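Local atomic coordinates of ubiquitin (Sulfolobus solfataricus, PDB entry 4WWM), a protein that is a Urm1-type ubiquitin-like modifier that probably serves in protein conjugation linked to the proteasome pathway, and possibly in tRNA thiolation. Residues Glu25-Arg28 against Val29-Ile33; Lys36-Ile40 against Leu41-Asn45. All blocks are in the same frame, centred on the assembly; numbering follows the deposited sequence.

Contact 1 (Glu25-Arg28 against Val29-Ile33)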
loop_
_atom_site.group_PDB
_atom_site.type_symbol
_atom_site.label_atom_id
_atom_site.label_comp_id
_atom_site.label_asym_id
_atom_site.label_seq_id
_atom_site.Cartn_x
_atom_site.Cartn_y
_atom_site.Cartn_z
ATOM N N GLU A 25 9.240 -1.513 5.978
ATOM C CA GLU A 25 9.591 -0.566 4.924
ATOM C C GLU A 25 8.449 -0.497 3.915
ATOM O O GLU A 25 8.086 -1.512 3.318
ATOM C CB GLU A 25 10.894 -0.981 4.237
ATOM C CG GLU A 25 11.306 -0.097 3.068
ATOM C CD GLU A 25 12.526 -0.627 2.338
ATOM O OE1 GLU A 25 12.770 -0.189 1.195
ATOM O OE2 GLU A 25 13.245 -1.476 2.910
ATOM N N LEU A 26 7.895 0.697 3.722
ATOM C CA LEU A 26 6.684 0.859 2.919
ATOM C C LEU A 26 6.827 0.261 1.525
ATOM O O LEU A 26 5.936 -0.444 1.062
ATOM C CB LEU A 26 6.304 2.336 2.799
ATOM C CG LEU A 26 5.088 2.618 1.906
ATOM C CD1 LEU A 26 3.855 1.882 2.416
ATOM C CD2 LEU A 26 4.817 4.111 1.807
ATOM N N LEU A 27 7.941 0.543 0.859
ATOM C CA LEU A 27 8.160 0.022 -0.484
ATOM C C LEU A 27 8.062 -1.501 -0.491
ATOM O O LEU A 27 7.457 -2.086 -1.386
ATOM C CB LEU A 27 9.522 0.459 -1.025
ATOM C CG LEU A 27 9.885 -0.123 -2.394
ATOM C CD1 LEU A 27 8.875 0.309 -3.447
ATOM C CD2 LEU A 27 11.289 0.289 -2.807
ATOM N N ARG A 28 8.657 -2.132 0.515
ATOM C CA ARG A 28 8.657 -3.586 0.606
ATOM C C ARG A 28 7.255 -4.115 0.888
ATOM O O ARG A 28 6.885 -5.186 0.403
ATOM C CB ARG A 28 9.631 -4.057 1.686
ATOM C CG ARG A 28 11.081 -3.693 1.400
ATOM C CD ARG A 28 11.972 -4.923 1.373
ATOM N NE ARG A 28 11.942 -5.646 2.642
ATOM C CZ ARG A 28 12.372 -6.893 2.808
ATOM N NH1 ARG A 28 12.865 -7.578 1.783
ATOM N NH2 ARG A 28 12.301 -7.462 4.004
ATOM N N VAL A 29 6.480 -3.371 1.672
ATOM C CA VAL A 29 5.077 -3.709 1.887
ATOM C C VAL A 29 4.378 -3.766 0.533
ATOM O O VAL A 29 3.724 -4.756 0.202
ATOM C CB VAL A 29 4.368 -2.684 2.810
ATOM C CG1 VAL A 29 2.853 -2.918 2.857
ATOM C CG2 VAL A 29 4.943 -2.744 4.212
ATOM N N LEU A 30 4.543 -2.711 -0.257
ATOM C CA LEU A 30 3.855 -2.608 -1.538
ATOM C C LEU A 30 4.320 -3.684 -2.512
ATOM O O LEU A 30 3.514 -4.225 -3.266
ATOM C CB LEU A 30 4.066 -1.220 -2.146
ATOM C CG LEU A 30 3.593 -0.048 -1.279
ATOM C CD1 LEU A 30 3.923 1.281 -1.941
ATOM C CD2 LEU A 30 2.105 -0.139 -0.980
ATOM N N VAL A 31 5.610 -3.999 -2.495
ATOM C CA VAL A 31 6.147 -5.023 -3.385
ATOM C C VAL A 31 5.589 -6.397 -3.015
ATOM O O VAL A 31 5.303 -7.209 -3.895
ATOM C CB VAL A 31 7.692 -5.055 -3.353
ATOM C CG1 VAL A 31 8.237 -6.316 -4.025
ATOM C CG2 VAL A 31 8.260 -3.824 -4.039
ATOM N N LYS A 32 5.434 -6.659 -1.719
ATOM C CA LYS A 32 4.891 -7.938 -1.271
ATOM C C LYS A 32 3.423 -8.074 -1.667
ATOM O O LYS A 32 2.974 -9.151 -2.053
ATOM C CB LYS A 32 5.037 -8.095 0.245
ATOM C CG LYS A 32 4.410 -9.383 0.785
ATOM C CD LYS A 32 4.767 -9.637 2.243
ATOM C CE LYS A 32 6.227 -10.033 2.407
ATOM N NZ LYS A 32 6.591 -10.261 3.835
ATOM N N ILE A 33 2.683 -6.975 -1.561
ATOM C CA ILE A 33 1.282 -6.946 -1.954
ATOM C C ILE A 33 1.144 -7.072 -3.473
ATOM O O ILE A 33 0.308 -7.832 -3.972
ATOM C CB ILE A 33 0.604 -5.635 -1.473
ATOM C CG1 ILE A 33 0.569 -5.574 0.058
ATOM C CG2 ILE A 33 -0.806 -5.494 -2.031
ATOM C CD1 ILE A 33 -0.230 -6.682 0.724
#
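Glu25 and Val29 are joined by the first of a run of i to i+4 backbone hydrogen bonds, four of which join 25-28 to 29-33, in helix 26-33, the helix of this ubiquitin-like, beta-grasp fold that packs on the mixed sheet. Glu25 is the N-cap residue, and its carbonyl O accepts the amide of Val29 at 3.0 Å with an N-H...O angle of 158°. Val29 CG2, anti to the carbonyl carbon and beside the backbone N, sits 3.5 Å from Glu25 O, while the valine itself is buried against Val21, Leu68 and Ile74.

Leu26 O takes the amide of Leu30 in turn, and the Leu26 side chain adds an apolar contact. With CG anti to the backbone N (chi1 177°), the leucine reaches Leu30 obliquely, CD1 lying 4.2 Å from Leu30 CG. Both residues are buried: Leu26 continues onto Trp60, and Leu30 onto Ile76 of strand 73-78, which places this face of the helix on the sheet side.

Leu27 repeats the pattern on the more exposed side. Its O receives Val31 N at 2.9 Å, and its CD1 meets Val31 CG2 at 4.2 Å; Val31 CG2 also lies 3.3 Å from Leu27 O.

Arg28 O accepts Lys32 N at 3.0 Å. The two basic side chains do not touch, and they differ in their hold on a nearby acid: Lys32 NZ makes a salt bridge with Asp23, while Arg28 has a long, weak ion pair with it. That acid probably offsets the like charges, with Arg28 NH2 and Lys32 NZ 6.4 Å apart.

Contact 2 (Lys36-Ile40 against Leu41-Asn45)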
loop_
_atom_site.group_PDB
_atom_site.type_symbol
_atom_site.label_atom_id
_atom_site.label_comp_id
_atom_site.label_asym_id
_atom_site.label_seq_id
_atom_site.Cartn_x
_atom_site.Cartn_y
_atom_site.Cartn_z
ATOM N N LYS A 36 3.220 -10.312 -7.940
ATOM C CA LYS A 36 3.081 -10.932 -9.257
ATOM C C LYS A 36 1.975 -10.295 -10.086
ATOM O O LYS A 36 1.623 -10.799 -11.153
ATOM C CB LYS A 36 2.819 -12.432 -9.106
ATOM C CG LYS A 36 3.978 -13.191 -8.478
ATOM C CD LYS A 36 3.725 -14.690 -8.428
ATOM C CE LYS A 36 4.936 -15.433 -7.882
ATOM N NZ LYS A 36 4.716 -16.904 -7.793
ATOM N N LYS A 37 1.440 -9.179 -9.602
ATOM C CA LYS A 37 0.271 -8.561 -10.214
ATOM C C LYS A 37 0.611 -7.262 -10.942
ATOM O O LYS A 37 0.113 -7.015 -12.040
ATOM C CB LYS A 37 -0.794 -8.302 -9.147
ATOM C CG LYS A 37 -1.318 -9.570 -8.477
ATOM C CD LYS A 37 -2.212 -9.232 -7.296
ATOM C CE LYS A 37 -2.994 -10.438 -6.802
ATOM N NZ LYS A 37 -2.108 -11.495 -6.258
ATOM N N HIS A 38 1.461 -6.444 -10.329
ATOM C CA HIS A 38 1.832 -5.141 -10.883
ATOM C C HIS A 38 0.599 -4.277 -11.118
ATOM O O HIS A 38 0.443 -3.669 -12.179
ATOM C CB HIS A 38 2.617 -5.307 -12.187
ATOM C CG HIS A 38 3.909 -6.041 -12.020
ATOM N ND1 HIS A 38 5.094 -5.400 -11.724
ATOM C CD2 HIS A 38 4.206 -7.359 -12.102
ATOM C CE1 HIS A 38 6.063 -6.292 -11.636
ATOM N NE2 HIS A 38 5.550 -7.489 -11.861
ATOM N N LEU A 39 -0.273 -4.224 -10.116
ATOM C CA LEU A 39 -1.495 -3.439 -10.195
ATOM C C LEU A 39 -1.293 -2.010 -9.688
ATOM O O LEU A 39 -1.870 -1.074 -10.238
ATOM C CB LEU A 39 -2.614 -4.125 -9.403
ATOM C CG LEU A 39 -3.185 -5.401 -10.032
ATOM C CD1 LEU A 39 -4.054 -6.146 -9.031
ATOM C CD2 LEU A 39 -3.982 -5.077 -11.286
ATOM N N ILE A 40 -0.474 -1.842 -8.651
ATOM C CA ILE A 40 -0.286 -0.528 -8.036
ATOM C C ILE A 40 1.131 0.020 -8.217
ATOM O O ILE A 40 1.366 1.205 -7.993
ATOM C CB ILE A 40 -0.628 -0.565 -6.531
ATOM C CG1 ILE A 40 0.266 -1.563 -5.793
ATOM C CG2 ILE A 40 -2.098 -0.925 -6.348
ATOM C CD1 ILE A 40 0.061 -1.569 -4.292
ATOM N N LEU A 41 2.062 -0.835 -8.631
ATOM C CA LEU A 41 3.431 -0.403 -8.912
ATOM C C LEU A 41 3.785 -0.571 -10.387
ATOM O O LEU A 41 3.476 -1.593 -11.002
ATOM C CB LEU A 41 4.436 -1.187 -8.064
ATOM C CG LEU A 41 4.328 -1.092 -6.541
ATOM C CD1 LEU A 41 5.471 -1.869 -5.911
ATOM C CD2 LEU A 41 4.328 0.353 -6.063
ATOM N N ASN A 42 4.441 0.444 -10.947
ATOM C CA ASN A 42 5.054 0.325 -12.265
ATOM C C ASN A 42 6.208 -0.665 -12.186
ATOM O O ASN A 42 6.546 -1.140 -11.101
ATOM C CB ASN A 42 5.553 1.685 -12.767
ATOM C CG ASN A 42 4.423 2.635 -13.125
ATOM O OD1 ASN A 42 3.647 2.376 -14.046
ATOM N ND2 ASN A 42 4.345 3.757 -12.416
ATOM N N GLU A 43 6.819 -0.975 -13.323
ATOM C CA GLU A 43 7.951 -1.893 -13.350
ATOM C C GLU A 43 9.126 -1.322 -12.558
ATOM O O GLU A 43 9.974 -2.064 -12.063
ATOM C CB GLU A 43 8.375 -2.185 -14.790
ATOM C CG GLU A 43 9.530 -3.169 -14.912
ATOM C CD GLU A 43 9.252 -4.484 -14.207
ATOM O OE1 GLU A 43 8.112 -4.985 -14.307
ATOM O OE2 GLU A 43 10.173 -5.013 -13.547
ATOM N N SER A 44 9.165 0.002 -12.439
ATOM C CA SER A 44 10.219 0.678 -11.689
ATOM C C SER A 44 9.877 0.775 -10.202
ATOM O O SER A 44 10.518 1.524 -9.463
ATOM C CB SER A 44 10.456 2.077 -12.260
ATOM O OG SER A 44 9.308 2.893 -12.102
ATOM N N ASN A 45 8.856 0.029 -9.778
ATOM C CA ASN A 45 8.379 0.028 -8.392
ATOM C C ASN A 45 7.864 1.390 -7.918
ATOM O O ASN A 45 7.557 1.566 -6.739
ATOM C CB ASN A 45 9.480 -0.460 -7.440
ATOM C CG ASN A 45 9.780 -1.942 -7.600
ATOM O OD1 ASN A 45 9.003 -2.687 -8.198
ATOM N ND2 ASN A 45 10.910 -2.377 -7.051
#
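From His38 to Leu41 the backbone is irregular, with His38 itself at positive phi (57°), and it then enters a type I beta turn from Asn42 to Asn45, closed by Asn45 N donating to Asn42 O at 2.9 Å. The ends of the His38 and Glu43 side chains approach each other obliquely. The imidazole presents CE1 to Glu43 OE1 at 3.6 Å, and His38 ND1 is 4.0 Å from the same OE1, distances that make this a loose approach. Ring and carboxylate planes are 37° apart. The contact holds for one of two conformers of Glu43 and is therefore tentative. Leu41 O lies by the ring edge, close to its plane, 4.2 Å from His38 ND1.

Ile40 and Leu41 are buried neighbours whose side chains touch at Ile40 CG1 and Leu41 CG, 4.2 Å apart. The isoleucine holds CG1 between its backbone N and carbonyl carbon (chi1 60°), which brings this branch to 3.4 Å from Leu41 N. That amide is bonded by Asp34, whose carboxylate also accepts the amides of Leu39 and Ile40 and so gathers three successive N-H groups of the bend. Shortening Leu41 to an alanine would remove the isobutyl branch that Ile40 CG1 meets, and is likely to open a gap beside Leu30, Val31 and Leu47.

In the fold, this is the connection between helix 26-33 and strand 51-55. Ile40 packs between two helices, on Leu10 and Phe14 of helix 10-14 and on Leu30 of helix 26-33, while Leu41 covers Leu30 and Val31 of the latter.

In the fold
Contact 1 comes first along the chain and lies wholly within helix 26-33; contact 2 follows in the loop that leads from this helix to strand 51-55. Their centres are about 11 Å apart, yet they meet directly through apolar packing: Val31 CG2 approaches Leu41 CD1 at 3.9 Å, and Leu30 CD2 reaches Ile40 CD1 at 4.1 Å. Leu30 therefore belongs to both the sheet-facing side of the helix, through strand 73-78, and its junction with the loop. Together the two regions cover part of the hydrophobic core of a single compact ubiquitin-like domain, with the loop folding back along the helix it leaves, where Leu27 CD1 of the first turn lies 3.8 Å from Asn45 O.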